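Local coordinates for protein putative oxidoreductase YfjR (Streptomyces aurantiacus, PDB 4OQZ) that is an S-selective imine reductase of the HIBADH-related family that probably uses NADPH as its hydride donor, at residues Gly78-Val83 with Ala107-Thr112; Met130-Ser135 with Val150-Thr155; Asp230-Ser235 with Ala275-Ser280; Asp263-Gly268 with Ser279-Leu284. All coordinates share one frame; numbering follows the deposited sequence.

Following the chain from the N terminus, interaction 1 closes a short loop that runs through strand 87-90 and helix 96-108, at the far end of the nucleotide-binding domain. Interaction 2 comes next in series, its centre about 25 Å from that of interaction 1, and closes the beta-alpha-beta unit built on helix 138-151. The long helix 163-191 then leads into the mostly helical C-terminal domain. There interaction 3 closes a larger loop, and interaction 4 starts within it and ends just beyond it; the two spans therefore overlap rather than nest. They share Ser-279 and Ser-280, touch where Leu-234 packs on Phe-265 and Gly-268 and Phe-278 on Phe-265, and tie helices 234-250 and 256-269 to the C-terminal segment beside the second subunit.

Interaction 1. Residues Gly78-Val83 with Ala107-Thr112; sequences GAEEAV and AELGGT
Val-83 and Gly-111 bring their CA atoms to 5.4 Å where the loop 78-83 passes the end of helix 96-108, and no hydrogen bond crosses between the two backbones. The helix finishes in a Schellman motif with Gly-110, at positive phi, as its C-prime residue. Next along, Gly-111 CA sits 3.6 Å from Val-83 O in a CH...O contact; a side chain there would run into that oxygen.

Leu-109 does most of the touching. Its CB lies 3.8 Å from Val-83 CG1, its CD1 reaches Val-83 CG2, and its CD2 comes to 3.6 Å from Glu-80 O. Leu-76 packs on both Val-83 and Leu-109.

The Glu-80 chain, bent at chi2 (-67°), doubles back over its own loop, and OE2 accepts the N-H of Gly-78 at 2.7 Å, on the anti side and 26° out of the carboxylate plane. OE1 meanwhile forms a salt bridge with Arg-105 of the helix. Putting an alanine here would probably leave Arg-105 with no more than its long, weak pairing to Glu-108, and the Gly-78 N-H without this acceptor. The contact is thus largely apolar between the segments themselves, while the charge that joins loop to helix is placed at its rim.

Interaction 2. Residues Met130-Ser135 with Val150-Thr155; sequences MSTFYS and VITGKT
Thr-132 and Thr-152 meet inside the beta-alpha-beta unit of strand 131-135, helix 138-151 and strand 154-159, at the turn from the helix into the unit's second strand. Thr-132 OG1 donates to Thr-152 OG1 at 2.7 Å, the two side chains crossing at about a right angle. Thr-152 holds its hydroxyl between its own backbone N and carbonyl carbon (chi1 58°), and from there OG1 passes a hydrogen bond on to Lys-154 O at 2.8 Å. A water also donates to Thr-152 OG1 and binds Tyr-134 OH, lying in the plane of the tyrosine ring at its edge. Three bonds therefore grip one buried hydroxyl and fix its rotation.

The backbones join where Lys-154 N donates to Met-130 O at 2.9 Å, nearly along the C=O axis; the return bond, Thr-132 N to Lys-154 O, is weak at 3.2 Å. Further on, Thr-155 CG2 touches the edge of the Tyr-134 ring, 3.7 Å from CE2, and Thr-155 OG1 is hydrogen-bonded to Tyr-141 OH on the connecting helix.

Strand 131-135 runs between antiparallel strand 112-119 and parallel strand 154-159, the last strand of the sheet within this chain. Ile-151 packs on Met-17 and Tyr-21 of helix 12-23, while the Phe-133 ring meets Tyr-203 of the second subunit.

Interaction 3. Residues Asp230-Ser235 with Ala275-Ser280; sequences DVDRLS and ADSFSS
Asp-232 carries the tight half of this contact, gripping Ser-277 and Phe-278 with both carboxylate oxygens. Ser-277 OG donates to OD1 at 2.8 Å and Phe-278 N to OD2 at 2.9 Å, the latter almost straight at 177°; each oxygen uses its syn lone pair. Tyr-218 OH gives OD1 a further hydrogen bond. OD2 also lies at the edge of the Phe-278 ring, 3.2 Å from CD2, with carboxylate and ring planes 84° apart. If an asparagine stood in its place, one of these donors would probably face an amide NH2 and lose its acceptor, disturbing the turn that presents the phenylalanine.

One residue past the N-cap position of helix 234-250, Leu-234 N donates to Asp-276 O at 2.8 Å. Its side chain, with CG anti to the backbone N (chi1 177°), sends CD1 to within 3.7 Å of Phe-278 CA. Asp-232 O, by contrast, is buried without a polar partner.

Away from this the contact thins: Ser-235 CB and Ala-275 CB, both on exposed residues, are 4.2 Å apart, and the CB of Asp-276 points away.

Helix 211-224 supplies Tyr-218, which also meets the Phe-278 ring edge-to-face. The same ring reaches Trp-177 and Trp-184 of the second subunit, placing the turn at the dimer interface beside the start of helix 234-250.

Interaction 4. Residues Asp263-Gly268 with Ser279-Leu284; sequences DAFHRG and SSVIKL
Val-281 pushes its side chain against the C-terminal part of helix 256-269. Its CG1 lies over Gly-268 CA at 3.8 Å and reaches toward the carbonyl oxygens of Ala-264 and Arg-267; those two oxygens are modelled too near each other, which makes the fine detail there doubtful. Its other methyl, CG2, approaches Phe-265 CD1 obliquely at 4.3 Å. Leu-284 adds the second apolar touch, CD1 to Gly-268 CA at 3.5 Å. Gly-268 makes room for both: as modelled, a CB on it would run into Val-281 CG1.

One shell out, Leu-284 N bonds to Val-281 O at 2.9 Å, which holds the two branched residues in one turn. Gly-268 is also tied by its backbone to Gly-274. Phe-265 packs on Val-238 and Met-241 of helix 234-250 and meets the Trp-177 ring of the second subunit, and Leu-181 of the second subunit packs on Ala-264.

With no hydrogen bond between the segments, the joint rests mainly on van der Waals contact of two branched side chains with helix backbone: they are laid against the chain at Gly-268, which has no side chain to keep them off.

Interaction 1. Residues Gly78-Val83 with Ala107-Thr112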
loop_
_atom_site.group_PDB
_atom_site.type_symbol
_atom_site.label_atom_id
_atom_site.label_comp_id
_atom_site.label_asym_id
_atom_site.label_seq_id
_atom_site.Cartn_x
_atom_site.Cartn_y
_atom_site.Cartn_z
ATOM N N GLY A 78 -5.545 -1.214 42.895
ATOM C CA GLY A 78 -6.045 -1.839 44.119
ATOM C C GLY A 78 -5.910 -3.351 44.112
ATOM O O GLY A 78 -6.169 -4.009 45.125
ATOM N N ALA A 79 -5.493 -3.903 42.964
ATOM C CA ALA A 79 -5.294 -5.332 42.720
ATOM C C ALA A 79 -3.819 -5.751 42.891
ATOM O O ALA A 79 -3.472 -6.919 42.684
ATOM C CB ALA A 79 -5.786 -5.673 41.319
ATOM N N GLU A 80 -2.973 -4.778 43.289
ATOM C CA GLU A 80 -1.524 -4.831 43.524
ATOM C C GLU A 80 -0.926 -6.220 43.792
ATOM O O GLU A 80 -0.172 -6.718 42.958
ATOM C CB GLU A 80 -1.123 -3.836 44.635
ATOM C CG GLU A 80 -1.971 -2.568 44.713
ATOM C CD GLU A 80 -1.875 -1.594 43.551
ATOM O OE1 GLU A 80 -0.779 -1.461 42.962
ATOM O OE2 GLU A 80 -2.887 -0.915 43.267
ATOM N N GLU A 81 -1.290 -6.847 44.928
ATOM C CA GLU A 81 -0.812 -8.165 45.368
ATOM C C GLU A 81 -1.161 -9.339 44.423
ATOM O O GLU A 81 -0.433 -10.332 44.400
ATOM C CB GLU A 81 -1.286 -8.480 46.801
ATOM C CG GLU A 81 -0.683 -7.596 47.884
ATOM C CD GLU A 81 -1.555 -6.440 48.336
ATOM O OE1 GLU A 81 -1.086 -5.281 48.261
ATOM O OE2 GLU A 81 -2.700 -6.690 48.778
ATOM N N ALA A 82 -2.257 -9.243 43.656
ATOM C CA ALA A 82 -2.625 -10.335 42.751
ATOM C C ALA A 82 -1.712 -10.426 41.526
ATOM O O ALA A 82 -1.758 -11.425 40.813
ATOM C CB ALA A 82 -4.078 -10.215 42.330
ATOM N N VAL A 83 -0.888 -9.396 41.288
ATOM C CA VAL A 83 0.053 -9.352 40.163
ATOM C C VAL A 83 1.246 -10.302 40.385
ATOM O O VAL A 83 1.690 -10.923 39.423
ATOM C CB VAL A 83 0.478 -7.898 39.782
ATOM C CG1 VAL A 83 1.367 -7.880 38.541
ATOM C CG2 VAL A 83 -0.751 -7.015 39.546
ATOM N N ALA A 107 6.687 -5.756 36.592
ATOM C CA ALA A 107 7.876 -6.397 37.153
ATOM C C ALA A 107 8.088 -5.928 38.588
ATOM O O ALA A 107 8.473 -6.731 39.448
ATOM C CB ALA A 107 9.100 -6.055 36.314
ATOM N N GLU A 108 7.815 -4.627 38.845
ATOM C CA GLU A 108 7.916 -3.985 40.169
ATOM C C GLU A 108 6.943 -4.697 41.121
ATOM O O GLU A 108 7.300 -4.958 42.261
ATOM C CB GLU A 108 7.586 -2.487 40.031
ATOM C CG GLU A 108 7.766 -1.628 41.268
ATOM C CD GLU A 108 7.628 -0.134 41.026
ATOM O OE1 GLU A 108 8.045 0.646 41.914
ATOM O OE2 GLU A 108 7.129 0.259 39.944
ATOM N N LEU A 109 5.762 -5.098 40.603
ATOM C CA LEU A 109 4.724 -5.834 41.319
ATOM C C LEU A 109 4.968 -7.365 41.403
ATOM O O LEU A 109 4.118 -8.095 41.921
ATOM C CB LEU A 109 3.345 -5.535 40.701
ATOM C CG LEU A 109 2.696 -4.195 41.078
ATOM C CD1 LEU A 109 1.461 -3.942 40.220
ATOM C CD2 LEU A 109 2.326 -4.142 42.571
ATOM N N GLY A 110 6.125 -7.824 40.929
ATOM C CA GLY A 110 6.519 -9.229 40.985
ATOM C C GLY A 110 5.883 -10.157 39.977
ATOM O O GLY A 110 5.827 -11.372 40.193
ATOM N N GLY A 111 5.416 -9.588 38.876
ATOM C CA GLY A 111 4.797 -10.350 37.799
ATOM C C GLY A 111 5.566 -10.175 36.509
ATOM O O GLY A 111 6.481 -9.357 36.455
ATOM N N THR A 112 5.202 -10.930 35.443
ATOM C CA THR A 112 5.903 -10.751 34.165
ATOM C C THR A 112 4.962 -10.241 33.080
ATOM O O THR A 112 3.829 -10.718 32.965
ATOM C CB THR A 112 6.810 -11.939 33.737
ATOM O OG1 THR A 112 6.053 -12.923 33.034
ATOM C CG2 THR A 112 7.592 -12.562 34.883
#

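Interaction 2. Residues Met130-Ser135 with Val150-Thr155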
loop_
_atom_site.group_PDB
_atom_site.type_symbol
_atom_site.label_atom_id
_atom_site.label_comp_id
_atom_site.label_asym_id
_atom_site.label_seq_id
_atom_site.Cartn_x
_atom_site.Cartn_y
_atom_site.Cartn_z
ATOM N N MET A 130 -3.468 -16.907 11.417
ATOM C CA MET A 130 -3.202 -15.562 11.944
ATOM C C MET A 130 -1.933 -15.501 12.800
ATOM O O MET A 130 -1.475 -16.538 13.272
ATOM C CB MET A 130 -4.437 -15.005 12.675
ATOM C CG MET A 130 -5.658 -14.814 11.772
ATOM S SD MET A 130 -5.440 -13.456 10.594
ATOM C CE MET A 130 -5.614 -14.355 9.067
ATOM N N SER A 131 -1.387 -14.287 13.017
ATOM C CA SER A 131 -0.154 -14.053 13.757
ATOM C C SER A 131 -0.213 -12.902 14.785
ATOM O O SER A 131 -1.052 -11.997 14.702
ATOM C CB SER A 131 1.024 -13.878 12.802
ATOM O OG SER A 131 2.261 -13.911 13.499
ATOM N N THR A 132 0.615 -13.031 15.819
ATOM C CA THR A 132 0.749 -12.051 16.900
ATOM C C THR A 132 2.225 -11.927 17.221
ATOM O O THR A 132 2.923 -12.939 17.398
ATOM C CB THR A 132 -0.033 -12.447 18.148
ATOM O OG1 THR A 132 -1.394 -12.687 17.814
ATOM C CG2 THR A 132 0.027 -11.355 19.271
ATOM N N PHE A 133 2.690 -10.682 17.329
ATOM C CA PHE A 133 4.070 -10.384 17.697
ATOM C C PHE A 133 4.108 -10.361 19.226
ATOM O O PHE A 133 3.224 -9.784 19.836
ATOM C CB PHE A 133 4.484 -8.984 17.185
ATOM C CG PHE A 133 4.608 -8.820 15.690
ATOM C CD1 PHE A 133 5.667 -9.400 14.995
ATOM C CD2 PHE A 133 3.699 -8.045 14.985
ATOM C CE1 PHE A 133 5.773 -9.253 13.613
ATOM C CE2 PHE A 133 3.817 -7.892 13.594
ATOM C CZ PHE A 133 4.831 -8.517 12.921
ATOM N N TYR A 134 5.118 -10.971 19.820
ATOM C CA TYR A 134 5.348 -10.981 21.259
ATOM C C TYR A 134 6.750 -10.498 21.616
ATOM O O TYR A 134 7.730 -10.853 20.951
ATOM C CB TYR A 134 5.107 -12.363 21.871
ATOM C CG TYR A 134 3.636 -12.729 21.936
ATOM C CD1 TYR A 134 2.801 -12.177 22.902
ATOM C CD2 TYR A 134 3.076 -13.608 21.013
ATOM C CE1 TYR A 134 1.447 -12.484 22.944
ATOM C CE2 TYR A 134 1.726 -13.940 21.059
ATOM C CZ TYR A 134 0.912 -13.376 22.029
ATOM O OH TYR A 134 -0.438 -13.667 22.078
ATOM N N SER A 135 6.834 -9.665 22.656
ATOM C CA SER A 135 8.093 -9.186 23.174
ATOM C C SER A 135 8.064 -9.127 24.716
ATOM O O SER A 135 6.992 -9.046 25.316
ATOM C CB SER A 135 8.526 -7.884 22.503
ATOM O OG SER A 135 7.792 -6.740 22.907
ATOM N N VAL A 150 -3.731 -20.124 21.012
ATOM C CA VAL A 150 -5.190 -20.183 21.027
ATOM C C VAL A 150 -5.693 -18.866 20.436
ATOM O O VAL A 150 -6.627 -18.908 19.629
ATOM C CB VAL A 150 -5.782 -20.520 22.416
ATOM C CG1 VAL A 150 -7.312 -20.459 22.414
ATOM C CG2 VAL A 150 -5.308 -21.887 22.889
ATOM N N ILE A 151 -5.038 -17.723 20.781
ATOM C CA ILE A 151 -5.354 -16.380 20.259
ATOM C C ILE A 151 -5.148 -16.349 18.727
ATOM O O ILE A 151 -6.095 -16.040 18.007
ATOM C CB ILE A 151 -4.582 -15.250 21.004
ATOM C CG1 ILE A 151 -5.094 -15.121 22.465
ATOM C CG2 ILE A 151 -4.696 -13.901 20.269
ATOM C CD1 ILE A 151 -3.963 -14.585 23.470
ATOM N N THR A 152 -3.930 -16.665 18.247
ATOM C CA THR A 152 -3.595 -16.773 16.816
ATOM C C THR A 152 -2.656 -17.969 16.636
ATOM O O THR A 152 -1.731 -18.127 17.427
ATOM C CB THR A 152 -2.939 -15.488 16.282
ATOM O OG1 THR A 152 -1.768 -15.202 17.034
ATOM C CG2 THR A 152 -3.871 -14.291 16.263
ATOM N N GLY A 153 -2.888 -18.790 15.606
ATOM C CA GLY A 153 -2.106 -20.000 15.330
ATOM C C GLY A 153 -0.598 -19.784 15.274
ATOM O O GLY A 153 0.173 -20.635 15.730
ATOM N N LYS A 154 -0.179 -18.603 14.757
ATOM C CA LYS A 154 1.216 -18.201 14.678
ATOM C C LYS A 154 1.503 -17.120 15.725
ATOM O O LYS A 154 0.656 -16.244 15.989
ATOM C CB LYS A 154 1.584 -17.707 13.269
ATOM C CG LYS A 154 1.305 -18.689 12.133
ATOM C CD LYS A 154 1.278 -17.934 10.787
ATOM C CE LYS A 154 1.005 -18.820 9.594
ATOM N NZ LYS A 154 0.743 -18.019 8.366
ATOM N N THR A 155 2.681 -17.235 16.370
ATOM C CA THR A 155 3.179 -16.287 17.379
ATOM C C THR A 155 4.624 -15.986 17.020
ATOM O O THR A 155 5.393 -16.897 16.689
ATOM C CB THR A 155 2.958 -16.747 18.845
ATOM O OG1 THR A 155 3.839 -17.828 19.175
ATOM C CG2 THR A 155 1.461 -17.097 19.173
HETATM O O HOH W 1 -1.270 -15.103 19.829
#

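Interaction 3. Residues Asp230-Ser235 with Ala275-Ser280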
loop_
_atom_site.group_PDB
_atom_site.type_symbol
_atom_site.label_atom_id
_atom_site.label_comp_id
_atom_site.label_asym_id
_atom_site.label_seq_id
_atom_site.Cartn_x
_atom_site.Cartn_y
_atom_site.Cartn_z
ATOM N N ASP A 230 19.911 4.521 -11.379
ATOM C CA ASP A 230 20.086 3.312 -12.166
ATOM C C ASP A 230 18.770 2.846 -12.793
ATOM O O ASP A 230 18.684 2.749 -14.019
ATOM C CB ASP A 230 20.690 2.217 -11.259
ATOM C CG ASP A 230 21.292 1.020 -11.969
ATOM O OD1 ASP A 230 21.721 1.172 -13.143
ATOM O OD2 ASP A 230 21.425 -0.046 -11.321
ATOM N N VAL A 231 17.739 2.588 -11.957
ATOM C CA VAL A 231 16.426 2.145 -12.430
ATOM C C VAL A 231 15.372 3.259 -12.313
ATOM O O VAL A 231 14.432 3.282 -13.106
ATOM C CB VAL A 231 15.943 0.784 -11.842
ATOM C CG1 VAL A 231 14.821 0.183 -12.697
ATOM C CG2 VAL A 231 17.091 -0.221 -11.701
ATOM N N ASP A 232 15.551 4.215 -11.384
ATOM C CA ASP A 232 14.562 5.283 -11.227
ATOM C C ASP A 232 15.148 6.637 -10.814
ATOM O O ASP A 232 16.174 6.690 -10.134
ATOM C CB ASP A 232 13.437 4.853 -10.251
ATOM C CG ASP A 232 13.750 5.090 -8.783
ATOM O OD1 ASP A 232 14.395 4.208 -8.159
ATOM O OD2 ASP A 232 13.445 6.199 -8.285
ATOM N N ARG A 233 14.412 7.722 -11.134
ATOM C CA ARG A 233 14.755 9.088 -10.769
ATOM C C ARG A 233 13.591 9.748 -10.004
ATOM O O ARG A 233 12.436 9.634 -10.435
ATOM C CB ARG A 233 15.183 9.903 -12.014
ATOM C CG ARG A 233 16.444 9.356 -12.703
ATOM C CD ARG A 233 16.270 9.073 -14.198
ATOM N NE ARG A 233 15.400 7.922 -14.499
ATOM C CZ ARG A 233 15.815 6.753 -14.990
ATOM N NH1 ARG A 233 17.105 6.539 -15.215
ATOM N NH2 ARG A 233 14.942 5.792 -15.257
ATOM N N LEU A 234 13.897 10.433 -8.863
ATOM C CA LEU A 234 12.915 11.108 -7.993
ATOM C C LEU A 234 12.042 12.136 -8.736
ATOM O O LEU A 234 10.840 12.232 -8.469
ATOM C CB LEU A 234 13.606 11.735 -6.756
ATOM C CG LEU A 234 12.728 12.547 -5.777
ATOM C CD1 LEU A 234 11.672 11.692 -5.099
ATOM C CD2 LEU A 234 13.562 13.248 -4.749
ATOM N N SER A 235 12.655 12.875 -9.673
ATOM C CA SER A 235 12.035 13.898 -10.527
ATOM C C SER A 235 10.885 13.326 -11.359
ATOM O O SER A 235 9.882 14.014 -11.558
ATOM C CB SER A 235 13.085 14.517 -11.444
ATOM O OG SER A 235 13.718 13.523 -12.236
ATOM N N ALA A 275 17.244 14.537 -6.771
ATOM C CA ALA A 275 16.850 13.780 -7.972
ATOM C C ALA A 275 17.846 12.639 -8.328
ATOM O O ALA A 275 18.463 12.570 -9.397
ATOM C CB ALA A 275 16.578 14.700 -9.150
ATOM N N ASP A 276 17.973 11.744 -7.347
ATOM C CA ASP A 276 18.643 10.463 -7.359
ATOM C C ASP A 276 17.426 9.499 -7.364
ATOM O O ASP A 276 16.509 9.736 -8.143
ATOM C CB ASP A 276 19.511 10.310 -6.106
ATOM C CG ASP A 276 20.847 10.982 -6.256
ATOM O OD1 ASP A 276 20.957 12.152 -5.856
ATOM O OD2 ASP A 276 21.781 10.339 -6.813
ATOM N N SER A 277 17.391 8.458 -6.516
ATOM C CA SER A 277 16.251 7.542 -6.477
ATOM C C SER A 277 15.160 8.114 -5.601
ATOM O O SER A 277 15.454 8.813 -4.630
ATOM C CB SER A 277 16.650 6.169 -5.944
ATOM O OG SER A 277 15.511 5.309 -5.846
ATOM N N PHE A 278 13.900 7.752 -5.896
ATOM C CA PHE A 278 12.768 8.168 -5.067
ATOM C C PHE A 278 12.879 7.643 -3.610
ATOM O O PHE A 278 12.219 8.148 -2.711
ATOM C CB PHE A 278 11.429 7.874 -5.769
ATOM C CG PHE A 278 10.807 6.526 -5.513
ATOM C CD1 PHE A 278 9.550 6.424 -4.923
ATOM C CD2 PHE A 278 11.432 5.360 -5.940
ATOM C CE1 PHE A 278 8.956 5.182 -4.727
ATOM C CE2 PHE A 278 10.859 4.114 -5.711
ATOM C CZ PHE A 278 9.608 4.027 -5.130
ATOM N N SER A 279 13.782 6.691 -3.382
ATOM C CA SER A 279 14.132 6.154 -2.069
ATOM C C SER A 279 14.895 7.215 -1.244
ATOM O O SER A 279 14.885 7.171 -0.011
ATOM C CB SER A 279 15.013 4.922 -2.242
ATOM O OG SER A 279 15.280 4.301 -0.996
ATOM N N SER A 280 15.558 8.178 -1.929
ATOM C CA SER A 280 16.339 9.216 -1.256
ATOM C C SER A 280 15.565 9.996 -0.191
ATOM O O SER A 280 16.181 10.479 0.743
ATOM C CB SER A 280 17.003 10.154 -2.260
ATOM O OG SER A 280 17.673 11.205 -1.588
#

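Interaction 4. Residues Asp263-Gly268 with Ser279-Leu284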
loop_
_atom_site.group_PDB
_atom_site.type_symbol
_atom_site.label_atom_id
_atom_site.label_comp_id
_atom_site.label_asym_id
_atom_site.label_seq_id
_atom_site.Cartn_x
_atom_site.Cartn_y
_atom_site.Cartn_z
ATOM N N ASP A 263 3.881 16.094 -2.019
ATOM C CA ASP A 263 4.623 17.001 -1.124
ATOM C C ASP A 263 5.918 16.370 -0.639
ATOM O O ASP A 263 6.937 17.050 -0.645
ATOM C CB ASP A 263 3.766 17.457 0.078
ATOM C CG ASP A 263 2.642 18.441 -0.228
ATOM O OD1 ASP A 263 2.823 19.301 -1.130
ATOM O OD2 ASP A 263 1.607 18.396 0.478
ATOM N N ALA A 264 5.889 15.063 -0.270
ATOM C CA ALA A 264 7.071 14.319 0.174
ATOM C C ALA A 264 8.096 14.113 -0.945
ATOM O O ALA A 264 9.289 14.142 -0.664
ATOM C CB ALA A 264 6.672 12.990 0.778
ATOM N N PHE A 265 7.644 13.957 -2.205
ATOM C CA PHE A 265 8.507 13.799 -3.373
ATOM C C PHE A 265 9.109 15.123 -3.808
ATOM O O PHE A 265 10.310 15.157 -4.073
ATOM C CB PHE A 265 7.764 13.134 -4.532
ATOM C CG PHE A 265 7.413 11.673 -4.333
ATOM C CD1 PHE A 265 7.973 10.937 -3.291
ATOM C CD2 PHE A 265 6.563 11.020 -5.217
ATOM C CE1 PHE A 265 7.649 9.583 -3.114
ATOM C CE2 PHE A 265 6.259 9.665 -5.052
ATOM C CZ PHE A 265 6.798 8.959 -3.999
ATOM N N HIS A 266 8.279 16.209 -3.890
ATOM C CA HIS A 266 8.696 17.578 -4.250
ATOM C C HIS A 266 9.732 18.034 -3.231
ATOM O O HIS A 266 10.807 18.492 -3.618
ATOM C CB HIS A 266 7.497 18.542 -4.307
ATOM C CG HIS A 266 7.416 19.324 -5.585
ATOM N ND1 HIS A 266 8.382 20.274 -5.923
ATOM C CD2 HIS A 266 6.469 19.301 -6.554
ATOM C CE1 HIS A 266 8.002 20.773 -7.091
ATOM N NE2 HIS A 266 6.859 20.215 -7.513
ATOM N N ARG A 267 9.426 17.847 -1.927
ATOM C CA ARG A 267 10.352 18.054 -0.818
ATOM C C ARG A 267 11.220 16.813 -0.962
ATOM O O ARG A 267 10.694 15.719 -1.086
ATOM C CB ARG A 267 9.584 18.061 0.522
ATOM C CG ARG A 267 10.411 17.781 1.767
ATOM C CD ARG A 267 9.824 16.606 2.526
ATOM N NE ARG A 267 9.056 17.024 3.700
ATOM C CZ ARG A 267 9.223 16.528 4.925
ATOM N NH1 ARG A 267 8.492 16.979 5.936
ATOM N NH2 ARG A 267 10.122 15.575 5.148
ATOM N N GLY A 268 12.511 16.978 -1.078
ATOM C CA GLY A 268 13.361 15.830 -1.348
ATOM C C GLY A 268 14.145 16.117 -2.602
ATOM O O GLY A 268 15.365 15.972 -2.604
ATOM N N SER A 279 13.782 6.691 -3.382
ATOM C CA SER A 279 14.132 6.154 -2.069
ATOM C C SER A 279 14.895 7.215 -1.244
ATOM O O SER A 279 14.885 7.171 -0.011
ATOM C CB SER A 279 15.013 4.922 -2.242
ATOM O OG SER A 279 15.280 4.301 -0.996
ATOM N N SER A 280 15.558 8.178 -1.929
ATOM C CA SER A 280 16.339 9.216 -1.256
ATOM C C SER A 280 15.565 9.996 -0.191
ATOM O O SER A 280 16.181 10.479 0.743
ATOM C CB SER A 280 17.003 10.154 -2.260
ATOM O OG SER A 280 17.673 11.205 -1.588
ATOM N N VAL A 281 14.229 10.057 -0.268
ATOM C CA VAL A 281 13.470 10.769 0.756
ATOM C C VAL A 281 13.619 10.190 2.175
ATOM O O VAL A 281 13.460 10.933 3.138
ATOM C CB VAL A 281 12.029 11.178 0.375
ATOM C CG1 VAL A 281 11.902 12.688 0.287
ATOM C CG2 VAL A 281 11.565 10.515 -0.915
ATOM N N ILE A 282 13.969 8.886 2.310
ATOM C CA ILE A 282 14.195 8.247 3.627
ATOM C C ILE A 282 15.155 9.084 4.498
ATOM O O ILE A 282 14.870 9.300 5.682
ATOM C CB ILE A 282 14.678 6.768 3.508
ATOM C CG1 ILE A 282 13.578 5.866 2.917
ATOM C CG2 ILE A 282 15.135 6.213 4.872
ATOM C CD1 ILE A 282 14.062 4.576 2.405
ATOM N N LYS A 283 16.280 9.560 3.908
ATOM C CA LYS A 283 17.273 10.374 4.629
ATOM C C LYS A 283 16.727 11.690 5.217
ATOM O O LYS A 283 17.316 12.228 6.155
ATOM C CB LYS A 283 18.656 10.487 3.935
ATOM C CG LYS A 283 18.653 10.827 2.453
ATOM C CD LYS A 283 19.790 10.132 1.705
ATOM C CE LYS A 283 20.653 11.093 0.914
ATOM N NZ LYS A 283 20.163 11.314 -0.477
ATOM N N LEU A 284 15.536 12.128 4.746
ATOM C CA LEU A 284 14.829 13.285 5.291
ATOM C C LEU A 284 13.833 12.855 6.369
ATOM O O LEU A 284 13.452 13.681 7.196
ATOM C CB LEU A 284 14.092 14.065 4.202
ATOM C CG LEU A 284 14.936 14.819 3.198
ATOM C CD1 LEU A 284 14.099 15.247 2.052
ATOM C CD2 LEU A 284 15.609 16.065 3.832
#